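Local coordinates for cytochrome C-type biogenesis protein ccmF (PDB 6ZMQ) that binds heme in the membrane and, as a cytochrome c heme lyase, takes part in the maturation of c-type cytochromes, at residues E111-T125 and I148-P162. Numbering follows the deposited sequence.
With PTY (phosphatidylethanolamine), chain E.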
ATOM      1  N   GLU A 111      12.928 -11.652   9.987  1.00 54.37           N
ATOM      2  CA  GLU A 111      12.892 -13.073   9.619  1.00 56.28           C
ATOM      3  C   GLU A 111      11.478 -13.668   9.667  1.00 61.48           C
ATOM      4  O   GLU A 111      11.073 -14.425   8.770  1.00 76.76           O
ATOM      5  CB  GLU A 111      13.844 -13.860  10.520  1.00 57.38           C
ATOM      6  CG  GLU A 111      15.279 -13.323  10.596  1.00 61.33           C
ATOM      7  CD  GLU A 111      15.528 -12.381  11.764  1.00 63.17           C
ATOM      8  OE1 GLU A 111      16.182 -11.338  11.556  1.00 63.65           O
ATOM      9  OE2 GLU A 111      15.074 -12.682  12.889  1.00 65.09           O
ATOM     10  N   GLY A 112      10.715 -13.342  10.714  1.00 59.83           N
ATOM     11  CA  GLY A 112       9.319 -13.749  10.754  1.00 53.25           C
ATOM     12  C   GLY A 112       8.474 -13.102   9.673  1.00 51.66           C
ATOM     13  O   GLY A 112       7.543 -13.725   9.147  1.00 60.92           O
ATOM     14  N   SER A 113       8.804 -11.862   9.295  1.00 38.87           N
ATOM     15  CA  SER A 113       8.030 -11.198   8.254  1.00 43.41           C
ATOM     16  C   SER A 113       8.328 -11.777   6.879  1.00 52.27           C
ATOM     17  O   SER A 113       7.430 -11.846   6.036  1.00 69.82           O
ATOM     18  CB  SER A 113       8.266  -9.691   8.271  1.00 53.07           C
ATOM     19  OG  SER A 113       9.634  -9.369   8.137  1.00 57.35           O
ATOM     20  N   ILE A 114       9.564 -12.228   6.634  1.00 49.76           N
ATOM     21  CA  ILE A 114       9.781 -12.900   5.354  1.00 50.52           C
ATOM     22  C   ILE A 114       9.221 -14.320   5.387  1.00 53.25           C
ATOM     23  O   ILE A 114       8.895 -14.869   4.328  1.00 51.53           O
ATOM     24  CB  ILE A 114      11.253 -12.865   4.886  1.00 41.45           C
ATOM     25  CG1 ILE A 114      12.230 -13.303   5.962  1.00 58.84           C
ATOM     26  CG2 ILE A 114      11.630 -11.476   4.418  1.00 41.54           C
ATOM     27  CD1 ILE A 114      13.487 -13.957   5.427  1.00 72.19           C
ATOM     28  N   LEU A 115       9.033 -14.911   6.579  1.00 59.81           N
ATOM     29  CA  LEU A 115       8.266 -16.161   6.656  1.00 51.11           C
ATOM     30  C   LEU A 115       6.791 -15.942   6.289  1.00 52.75           C
ATOM     31  O   LEU A 115       6.217 -16.722   5.521  1.00 51.78           O
ATOM     32  CB  LEU A 115       8.399 -16.795   8.044  1.00 51.12           C
ATOM     33  CG  LEU A 115       7.645 -18.103   8.375  1.00 50.93           C
ATOM     34  CD1 LEU A 115       7.696 -19.145   7.246  1.00 43.63           C
ATOM     35  CD2 LEU A 115       8.148 -18.721   9.673  1.00 58.72           C
ATOM     36  N   LEU A 116       6.170 -14.881   6.812  1.00 51.66           N
ATOM     37  CA  LEU A 116       4.776 -14.582   6.456  1.00 42.09           C
ATOM     38  C   LEU A 116       4.660 -14.171   4.985  1.00 52.39           C
ATOM     39  O   LEU A 116       3.669 -14.483   4.313  1.00 65.14           O
ATOM     40  CB  LEU A 116       4.225 -13.498   7.397  1.00 22.85           C
ATOM     41  CG  LEU A 116       2.764 -13.002   7.435  1.00 21.39           C
ATOM     42  CD1 LEU A 116       2.430 -11.883   6.436  1.00 20.92           C
ATOM     43  CD2 LEU A 116       1.801 -14.180   7.232  1.00 26.64           C
ATOM     44  N   TRP A 117       5.699 -13.507   4.476  1.00 48.86           N
ATOM     45  CA  TRP A 117       5.794 -13.094   3.080  1.00 35.68           C
ATOM     46  C   TRP A 117       5.859 -14.298   2.145  1.00 32.33           C
ATOM     47  O   TRP A 117       5.123 -14.368   1.148  1.00 27.22           O
ATOM     48  CB  TRP A 117       7.048 -12.232   2.949  1.00 32.84           C
ATOM     49  CG  TRP A 117       7.121 -11.369   1.783  1.00 40.70           C
ATOM     50  CD1 TRP A 117       6.272 -11.351   0.729  1.00 40.36           C
ATOM     51  CD2 TRP A 117       8.108 -10.365   1.527  1.00 60.73           C
ATOM     52  NE1 TRP A 117       6.662 -10.404  -0.165  1.00 46.97           N
ATOM     53  CE2 TRP A 117       7.784  -9.776   0.297  1.00 57.53           C
ATOM     54  CE3 TRP A 117       9.229  -9.902   2.222  1.00 60.29           C
ATOM     55  CZ2 TRP A 117       8.545  -8.769  -0.272  1.00 45.04           C
ATOM     56  CZ3 TRP A 117       9.981  -8.883   1.664  1.00 56.92           C
ATOM     57  CH2 TRP A 117       9.626  -8.321   0.431  1.00 47.34           C
ATOM     58  N   GLY A 118       6.755 -15.245   2.443  1.00 40.71           N
ATOM     59  CA  GLY A 118       6.837 -16.467   1.664  1.00 44.14           C
ATOM     60  C   GLY A 118       5.611 -17.340   1.811  1.00 50.46           C
ATOM     61  O   GLY A 118       5.248 -18.054   0.876  1.00 61.61           O
ATOM     62  N   LEU A 119       4.926 -17.255   2.956  1.00 42.46           N
ATOM     63  CA  LEU A 119       3.670 -17.986   3.133  1.00 35.80           C
ATOM     64  C   LEU A 119       2.559 -17.438   2.247  1.00 46.32           C
ATOM     65  O   LEU A 119       1.814 -18.209   1.630  1.00 60.63           O
ATOM     66  CB  LEU A 119       3.228 -17.958   4.597  1.00 23.25           C
ATOM     67  CG  LEU A 119       1.994 -18.822   4.848  1.00 26.40           C
ATOM     68  CD1 LEU A 119       2.279 -19.616   6.017  1.00 41.96           C
ATOM     69  CD2 LEU A 119       0.701 -18.036   5.126  1.00 22.00           C
ATOM     70  N   LEU A 120       2.410 -16.114   2.194  1.00 37.25           N
ATOM     71  CA  LEU A 120       1.381 -15.535   1.341  1.00 41.30           C
ATOM     72  C   LEU A 120       1.729 -15.691  -0.135  1.00 60.67           C
ATOM     73  O   LEU A 120       0.814 -15.825  -0.964  1.00 67.12           O
ATOM     74  CB  LEU A 120       1.160 -14.069   1.727  1.00 23.55           C
ATOM     75  CG  LEU A 120       0.598 -13.841   3.137  1.00 20.51           C
ATOM     76  CD1 LEU A 120       0.178 -12.394   3.360  1.00 20.30           C
ATOM     77  CD2 LEU A 120      -0.560 -14.795   3.456  1.00 20.88           C
ATOM     78  N   GLN A 121       3.031 -15.771  -0.455  1.00 68.15           N
ATOM     79  CA  GLN A 121       3.467 -16.179  -1.788  1.00 56.16           C
ATOM     80  C   GLN A 121       3.023 -17.599  -2.120  1.00 48.02           C
ATOM     81  O   GLN A 121       2.495 -17.850  -3.213  1.00 37.18           O
ATOM     82  CB  GLN A 121       4.986 -16.078  -1.898  1.00 48.35           C
ATOM     83  CG  GLN A 121       5.464 -14.952  -2.777  1.00 37.82           C
ATOM     84  CD  GLN A 121       5.253 -15.236  -4.243  1.00 36.98           C
ATOM     85  OE1 GLN A 121       5.131 -16.388  -4.670  1.00 51.70           O
ATOM     86  NE2 GLN A 121       5.242 -14.184  -5.034  1.00 27.56           N
ATOM     87  N   THR A 122       3.232 -18.539  -1.185  1.00 46.88           N
ATOM     88  CA  THR A 122       2.853 -19.929  -1.427  1.00 44.14           C
ATOM     89  C   THR A 122       1.338 -20.099  -1.508  1.00 44.87           C
ATOM     90  O   THR A 122       0.846 -20.927  -2.288  1.00 52.32           O
ATOM     91  CB  THR A 122       3.417 -20.848  -0.346  1.00 43.76           C
ATOM     92  OG1 THR A 122       3.055 -20.359   0.947  1.00 51.75           O
ATOM     93  CG2 THR A 122       4.936 -21.030  -0.452  1.00 48.00           C
ATOM     94  N   LEU A 123       0.588 -19.325  -0.709  1.00 42.75           N
ATOM     95  CA  LEU A 123      -0.873 -19.373  -0.771  1.00 38.93           C
ATOM     96  C   LEU A 123      -1.385 -18.856  -2.111  1.00 54.86           C
ATOM     97  O   LEU A 123      -2.276 -19.461  -2.721  1.00 66.81           O
ATOM     98  CB  LEU A 123      -1.491 -18.573   0.381  1.00 26.07           C
ATOM     99  CG  LEU A 123      -2.949 -18.096   0.204  1.00 28.53           C
ATOM    100  CD1 LEU A 123      -3.948 -19.230   0.458  1.00 27.68           C
ATOM    101  CD2 LEU A 123      -3.280 -16.883   1.065  1.00 35.48           C
ATOM    102  N   TYR A 124      -0.813 -17.744  -2.596  1.00 51.11           N
ATOM    103  CA  TYR A 124      -1.256 -17.179  -3.867  1.00 45.43           C
ATOM    104  C   TYR A 124      -0.851 -18.066  -5.043  1.00 54.25           C
ATOM    105  O   TYR A 124      -1.597 -18.186  -6.028  1.00 58.96           O
ATOM    106  CB  TYR A 124      -0.695 -15.766  -4.018  1.00 38.56           C
ATOM    107  CG  TYR A 124      -1.635 -14.687  -3.511  1.00 34.98           C
ATOM    108  CD1 TYR A 124      -2.111 -14.717  -2.196  1.00 35.50           C
ATOM    109  CD2 TYR A 124      -2.028 -13.626  -4.328  1.00 38.33           C
ATOM    110  CE1 TYR A 124      -2.952 -13.725  -1.712  1.00 37.27           C
ATOM    111  CE2 TYR A 124      -2.889 -12.634  -3.848  1.00 48.66           C
ATOM    112  CZ  TYR A 124      -3.332 -12.689  -2.539  1.00 47.63           C
ATOM    113  OH  TYR A 124      -4.176 -11.719  -2.047  1.00 57.28           O
ATOM    114  N   THR A 125       0.302 -18.739  -4.930  1.00 56.57           N
ATOM    115  CA  THR A 125       0.711 -19.694  -5.957  1.00 49.73           C
ATOM    116  C   THR A 125      -0.186 -20.930  -5.935  1.00 38.91           C
ATOM    117  O   THR A 125      -0.492 -21.505  -6.987  1.00 32.80           O
ATOM    118  CB  THR A 125       2.180 -20.075  -5.752  1.00 50.39           C
ATOM    119  OG1 THR A 125       2.968 -18.887  -5.646  1.00 63.56           O
ATOM    120  CG2 THR A 125       2.722 -20.890  -6.930  1.00 46.65           C
ATOM    121  N   ILE A 148      10.380 -17.352  -7.155  1.00 53.59           N
ATOM    122  CA  ILE A 148      10.176 -16.345  -6.102  1.00 32.23           C
ATOM    123  C   ILE A 148      10.133 -17.015  -4.731  1.00 44.13           C
ATOM    124  O   ILE A 148      10.742 -16.537  -3.758  1.00 56.80           O
ATOM    125  CB  ILE A 148       8.893 -15.534  -6.368  1.00 30.35           C
ATOM    126  CG1 ILE A 148       9.018 -14.694  -7.637  1.00 35.98           C
ATOM    127  CG2 ILE A 148       8.579 -14.585  -5.220  1.00 38.14           C
ATOM    128  CD1 ILE A 148       7.689 -14.113  -8.086  1.00 35.99           C
ATOM    129  N   GLN A 149       9.429 -18.153  -4.653  1.00 41.10           N
ATOM    130  CA  GLN A 149       9.389 -18.950  -3.424  1.00 29.15           C
ATOM    131  C   GLN A 149      10.772 -19.462  -3.038  1.00 35.78           C
ATOM    132  O   GLN A 149      11.123 -19.486  -1.850  1.00 36.96           O
ATOM    133  CB  GLN A 149       8.443 -20.139  -3.596  1.00 31.22           C
ATOM    134  CG  GLN A 149       6.985 -19.816  -3.826  1.00 39.98           C
ATOM    135  CD  GLN A 149       6.138 -21.073  -3.900  1.00 39.96           C
ATOM    136  OE1 GLN A 149       5.019 -21.043  -4.380  1.00 38.39           O
ATOM    137  NE2 GLN A 149       6.685 -22.187  -3.431  1.00 38.92           N
ATOM    138  N   VAL A 150      11.564 -19.883  -4.033  1.00 43.95           N
ATOM    139  CA  VAL A 150      12.927 -20.354  -3.792  1.00 43.45           C
ATOM    140  C   VAL A 150      13.811 -19.219  -3.289  1.00 38.47           C
ATOM    141  O   VAL A 150      14.632 -19.428  -2.389  1.00 33.24           O
ATOM    142  CB  VAL A 150      13.480 -21.043  -5.061  1.00 54.82           C
ATOM    143  CG1 VAL A 150      15.000 -21.007  -5.160  1.00 61.98           C
ATOM    144  CG2 VAL A 150      13.054 -22.468  -5.052  1.00 58.49           C
ATOM    145  N   PHE A 151      13.606 -17.990  -3.795  1.00 41.41           N
ATOM    146  CA  PHE A 151      14.351 -16.846  -3.260  1.00 45.58           C
ATOM    147  C   PHE A 151      13.975 -16.556  -1.815  1.00 55.25           C
ATOM    148  O   PHE A 151      14.856 -16.304  -0.992  1.00 64.47           O
ATOM    149  CB  PHE A 151      14.155 -15.562  -4.065  1.00 45.43           C
ATOM    150  CG  PHE A 151      14.883 -14.376  -3.445  1.00 42.16           C
ATOM    151  CD1 PHE A 151      16.270 -14.383  -3.333  1.00 49.06           C
ATOM    152  CD2 PHE A 151      14.182 -13.314  -2.892  1.00 38.57           C
ATOM    153  CE1 PHE A 151      16.947 -13.318  -2.745  1.00 52.87           C
ATOM    154  CE2 PHE A 151      14.850 -12.244  -2.301  1.00 46.32           C
ATOM    155  CZ  PHE A 151      16.234 -12.250  -2.228  1.00 51.77           C
ATOM    156  N   PHE A 152      12.673 -16.587  -1.492  1.00 54.56           N
ATOM    157  CA  PHE A 152      12.235 -16.280  -0.127  1.00 34.51           C
ATOM    158  C   PHE A 152      12.708 -17.327   0.870  1.00 35.36           C
ATOM    159  O   PHE A 152      13.190 -16.988   1.953  1.00 37.65           O
ATOM    160  CB  PHE A 152      10.714 -16.149  -0.049  1.00 25.10           C
ATOM    161  CG  PHE A 152      10.210 -14.822  -0.488  1.00 30.43           C
ATOM    162  CD1 PHE A 152      10.867 -13.660  -0.106  1.00 31.52           C
ATOM    163  CD2 PHE A 152       9.071 -14.730  -1.267  1.00 39.54           C
ATOM    164  CE1 PHE A 152      10.405 -12.431  -0.515  1.00 38.14           C
ATOM    165  CE2 PHE A 152       8.600 -13.502  -1.677  1.00 47.71           C
ATOM    166  CZ  PHE A 152       9.271 -12.357  -1.305  1.00 50.74           C
ATOM    167  N   PHE A 153      12.648 -18.599   0.497  1.00 31.70           N
ATOM    168  CA  PHE A 153      13.044 -19.614   1.460  1.00 33.48           C
ATOM    169  C   PHE A 153      14.555 -19.847   1.459  1.00 39.90           C
ATOM    170  O   PHE A 153      15.109 -20.240   2.488  1.00 55.22           O
ATOM    171  CB  PHE A 153      12.236 -20.886   1.220  1.00 35.65           C
ATOM    172  CG  PHE A 153      10.826 -20.781   1.748  1.00 39.80           C
ATOM    173  CD1 PHE A 153      10.566 -20.999   3.090  1.00 52.23           C
ATOM    174  CD2 PHE A 153       9.779 -20.388   0.924  1.00 32.17           C
ATOM    175  CE1 PHE A 153       9.281 -20.875   3.596  1.00 49.62           C
ATOM    176  CE2 PHE A 153       8.486 -20.263   1.421  1.00 33.73           C
ATOM    177  CZ  PHE A 153       8.248 -20.506   2.760  1.00 42.88           C
ATOM    178  N   GLY A 154      15.243 -19.567   0.347  1.00 39.55           N
ATOM    179  CA  GLY A 154      16.695 -19.475   0.384  1.00 45.61           C
ATOM    180  C   GLY A 154      17.192 -18.335   1.254  1.00 49.59           C
ATOM    181  O   GLY A 154      18.043 -18.535   2.124  1.00 62.90           O
ATOM    182  N   VAL A 155      16.602 -17.139   1.094  1.00 45.42           N
ATOM    183  CA  VAL A 155      17.002 -15.972   1.885  1.00 46.33           C
ATOM    184  C   VAL A 155      16.496 -16.099   3.323  1.00 67.15           C
ATOM    185  O   VAL A 155      16.833 -15.288   4.189  1.00 90.36           O
ATOM    186  CB  VAL A 155      16.508 -14.667   1.217  1.00 41.53           C
ATOM    187  CG1 VAL A 155      15.058 -14.319   1.586  1.00 51.04           C
ATOM    188  CG2 VAL A 155      17.443 -13.497   1.497  1.00 35.24           C
ATOM    189  N   MET A 156      15.564 -17.024   3.557  1.00 60.58           N
ATOM    190  CA  MET A 156      15.172 -17.389   4.908  1.00 60.39           C
ATOM    191  C   MET A 156      16.050 -18.502   5.483  1.00 58.78           C
ATOM    192  O   MET A 156      16.088 -18.687   6.701  1.00 67.81           O
ATOM    193  CB  MET A 156      13.710 -17.822   4.895  1.00 60.77           C
ATOM    194  CG  MET A 156      12.941 -17.669   6.199  1.00 56.21           C
ATOM    195  SD  MET A 156      11.269 -18.303   5.947  1.00 56.26           S
ATOM    196  CE  MET A 156      10.836 -17.566   4.362  1.00 58.28           C
ATOM    197  N   ALA A 157      16.705 -19.306   4.638  1.00 67.01           N
ATOM    198  CA  ALA A 157      17.449 -20.440   5.173  1.00 59.28           C
ATOM    199  C   ALA A 157      18.947 -20.210   5.321  1.00 55.58           C
ATOM    200  O   ALA A 157      19.484 -20.504   6.394  1.00 54.89           O
ATOM    201  CB  ALA A 157      17.245 -21.686   4.308  1.00 64.92           C
ATOM    202  N   THR A 158      19.645 -19.680   4.310  1.00 56.77           N
ATOM    203  CA  THR A 158      21.096 -19.548   4.474  1.00 74.78           C
ATOM    204  C   THR A 158      21.426 -18.280   5.260  1.00 81.79           C
ATOM    205  O   THR A 158      22.345 -18.269   6.085  1.00 93.74           O
ATOM    206  CB  THR A 158      21.847 -19.609   3.125  1.00 83.48           C
ATOM    207  OG1 THR A 158      23.242 -19.360   3.346  1.00107.36           O
ATOM    208  CG2 THR A 158      21.323 -18.613   2.070  1.00 63.36           C
ATOM    209  N   ILE A 159      20.674 -17.218   5.018  1.00 72.45           N
ATOM    210  CA  ILE A 159      20.755 -15.957   5.731  1.00 67.91           C
ATOM    211  C   ILE A 159      19.390 -15.802   6.393  1.00 68.72           C
ATOM    212  O   ILE A 159      18.482 -16.563   6.046  1.00 87.84           O
ATOM    213  CB  ILE A 159      21.108 -14.835   4.722  1.00 63.50           C
ATOM    214  CG1 ILE A 159      22.065 -13.791   5.280  1.00 58.62           C
ATOM    215  CG2 ILE A 159      19.890 -14.168   4.118  1.00 68.14           C
ATOM    216  CD1 ILE A 159      22.385 -12.758   4.222  1.00 51.70           C
ATOM    217  N   ALA A 160      19.298 -14.973   7.450  1.00 51.97           N
ATOM    218  CA  ALA A 160      18.029 -14.409   7.964  1.00 47.68           C
ATOM    219  C   ALA A 160      17.004 -15.464   8.400  1.00 54.97           C
ATOM    220  O   ALA A 160      15.867 -15.482   7.924  1.00 60.27           O
ATOM    221  CB  ALA A 160      17.406 -13.455   6.941  1.00 42.08           C
ATOM    222  N   SER A 161      17.422 -16.386   9.258  1.00 52.17           N
ATOM    223  CA  SER A 161      16.532 -17.451   9.703  1.00 49.86           C
ATOM    224  C   SER A 161      15.772 -17.061  10.964  1.00 53.76           C
ATOM    225  O   SER A 161      16.361 -16.487  11.887  1.00 59.16           O
ATOM    226  CB  SER A 161      17.313 -18.745   9.928  1.00 53.40           C
ATOM    227  OG  SER A 161      16.629 -19.591  10.834  1.00 61.88           O
ATOM    228  N   PRO A 162      14.459 -17.299  11.017  1.00 56.06           N
ATOM    229  CA  PRO A 162      13.727 -17.107  12.282  1.00 60.18           C
ATOM    230  C   PRO A 162      14.124 -18.065  13.401  1.00 68.10           C
ATOM    231  O   PRO A 162      14.074 -17.677  14.576  1.00 61.76           O
ATOM    232  CB  PRO A 162      12.260 -17.297  11.862  1.00 55.08           C
ATOM    233  CG  PRO A 162      12.316 -18.050  10.583  1.00 53.46           C
ATOM    234  CD  PRO A 162      13.557 -17.611   9.895  1.00 54.33           C
TER
HETATM  235  C1  PTY E 704      26.963 -12.603   0.968  1.00112.70           C
HETATM  236  C2  PTY E 704      32.066  -8.633   4.039  1.00 95.83           C
HETATM  237  C3  PTY E 704      30.759  -8.188   3.382  1.00 97.08           C
HETATM  238  O4  PTY E 704      26.056 -13.108   1.904  1.00108.88           O
HETATM  239  C5  PTY E 704      26.710 -10.097   1.208  1.00104.98           C
HETATM  240  C6  PTY E 704      26.471 -11.316   0.297  1.00106.78           C
HETATM  241  O7  PTY E 704      25.116 -11.418  -0.107  1.00103.46           O
HETATM  242  C8  PTY E 704      24.895 -11.753  -1.467  1.00 92.46           C
HETATM  243  O10 PTY E 704      25.818 -12.014  -2.161  1.00100.69           O
HETATM  244  C11 PTY E 704      23.481 -11.781  -2.081  1.00 77.64           C
HETATM  245  C12 PTY E 704      23.459 -12.351  -3.517  1.00 63.40           C
HETATM  246  C13 PTY E 704      22.247 -11.871  -4.344  1.00 48.74           C
HETATM  247  C14 PTY E 704      21.575 -12.982  -5.169  1.00 42.70           C
HETATM  248  C15 PTY E 704      20.064 -12.750  -5.328  1.00 41.10           C
HETATM  249  C16 PTY E 704      19.494 -13.319  -6.640  1.00 39.15           C
HETATM  250  C17 PTY E 704      18.390 -14.351  -6.353  1.00 35.49           C
HETATM  251  C18 PTY E 704      17.335 -14.440  -7.465  1.00 35.78           C
HETATM  252  C19 PTY E 704      16.400 -15.632  -7.221  1.00 43.34           C
HETATM  253  C20 PTY E 704      15.576 -15.948  -8.477  1.00 50.54           C
HETATM  254  C21 PTY E 704      15.099 -17.405  -8.469  1.00 54.65           C
HETATM  255  C22 PTY E 704      15.199 -18.024  -9.870  1.00 65.92           C
HETATM  256  C23 PTY E 704      13.977 -17.656 -10.719  1.00 76.57           C
HETATM  257  C24 PTY E 704      14.013 -18.394 -12.063  1.00 68.70           C
HETATM  258  C25 PTY E 704      12.706 -18.223 -12.843  1.00 55.34           C
HETATM  259  C26 PTY E 704      12.978 -17.519 -14.174  1.00 42.70           C
HETATM  260  C27 PTY E 704      12.083 -18.084 -15.277  1.00 36.68           C
HETATM  261  C28 PTY E 704      12.013 -17.063 -16.409  1.00 31.52           C
HETATM  262  C29 PTY E 704      11.659 -17.736 -17.731  1.00 29.06           C
HETATM  263  C30 PTY E 704      26.184 -14.493   2.075  1.00 97.46           C
HETATM  264  C31 PTY E 704      25.525 -15.441   1.073  1.00 84.74           C
HETATM  265  O30 PTY E 704      26.814 -14.929   2.981  1.00 95.70           O
HETATM  266  C32 PTY E 704      24.054 -15.056   0.905  1.00 71.14           C
HETATM  267  C33 PTY E 704      23.411 -15.797  -0.270  1.00 59.33           C
HETATM  268  C34 PTY E 704      21.897 -15.570  -0.251  1.00 53.13           C
HETATM  269  C35 PTY E 704      21.248 -16.242  -1.463  1.00 52.38           C
HETATM  270  C36 PTY E 704      19.799 -16.632  -1.160  1.00 58.17           C
HETATM  271  C37 PTY E 704      19.410 -17.843  -2.008  1.00 73.52           C
HETATM  272  C38 PTY E 704      18.241 -17.478  -2.925  1.00 68.82           C
HETATM  273  C39 PTY E 704      17.959 -18.599  -3.928  1.00 74.54           C
HETATM  274  C40 PTY E 704      18.465 -18.184  -5.310  1.00 83.29           C
HETATM  275  C41 PTY E 704      17.918 -19.109  -6.399  1.00 79.67           C
HETATM  276  C42 PTY E 704      18.896 -20.258  -6.644  1.00 63.56           C
HETATM  277  C43 PTY E 704      18.669 -20.829  -8.041  1.00 51.60           C
HETATM  278  C44 PTY E 704      17.924 -22.153  -7.909  1.00 44.85           C
HETATM  279  P1  PTY E 704      29.232  -9.869   2.077  0.38109.61           P
HETATM  280  O11 PTY E 704      29.805  -9.210   3.477  1.00102.80           O
HETATM  281  O12 PTY E 704      29.401  -8.873   0.954  1.00113.21           O
HETATM  282  O13 PTY E 704      30.070 -11.083   1.763  1.00116.29           O
HETATM  283  O14 PTY E 704      27.651 -10.341   2.228  1.00106.10           O
HETATM  284  N1  PTY E 704      33.140  -8.566   3.065  1.00 96.14           N
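Trp117 and Phe152 make the aromatic contact between helices 110-129 and 135-157. Phe152 CZ lies over one face of the indole, offset toward its rim and 3.4 Å from Trp117 CE2; the ring planes stand 42° apart, so the pair is oblique. The Trp117 indole lies along the flank of its helix because chi1 (-161°) swings CG away from the backbone N, and there Tyr194 and Phe329 also meet it. An alanine at this position would remove that broad face, and Phe152 would probably be left with a gap beside CZ and more freedom to turn.

Aliphatic contacts extend the interface. Gln121 CG meets the edge of the Phe152 ring near its plane, 3.6 Å from CE2, while its amide crosses Ile148 CG2. Gly118, lacking a side chain, brings its CA within 4.1 Å of Phe152 CD2. Farther along, the Met156 chain runs extended to SD, 3.9 Å from Leu115 CB, and its bend at chi3 lays CE over a face of Phe153. Ile114 CD1 reaches Met156 CG at 3.8 Å, and Glu111 CB packs on the Pro162 ring.

Polar groups meet without a hydrogen bond between the segments. The extended Gln149 brings OE1 to 3.2 Å from Thr125 OG1, but that hydroxyl donates to Gln121 O within its own helix, from above the carbonyl plane. Thr122 OG1 also bonds within its helix, to Leu119 O, tilted from the carbonyl plane, and its CG2 methyl meets the Gln149 amide.

On the lipid side, Val150 and Phe151 of helix 135-157 touch the acyl chains of a phosphatidylethanolamine. With axes 9.5 Å apart and directions 159° from parallel, these successive helices form an antiparallel helical hairpin, consistent with two successive transmembrane helices, a common building unit of polytopic membrane proteins.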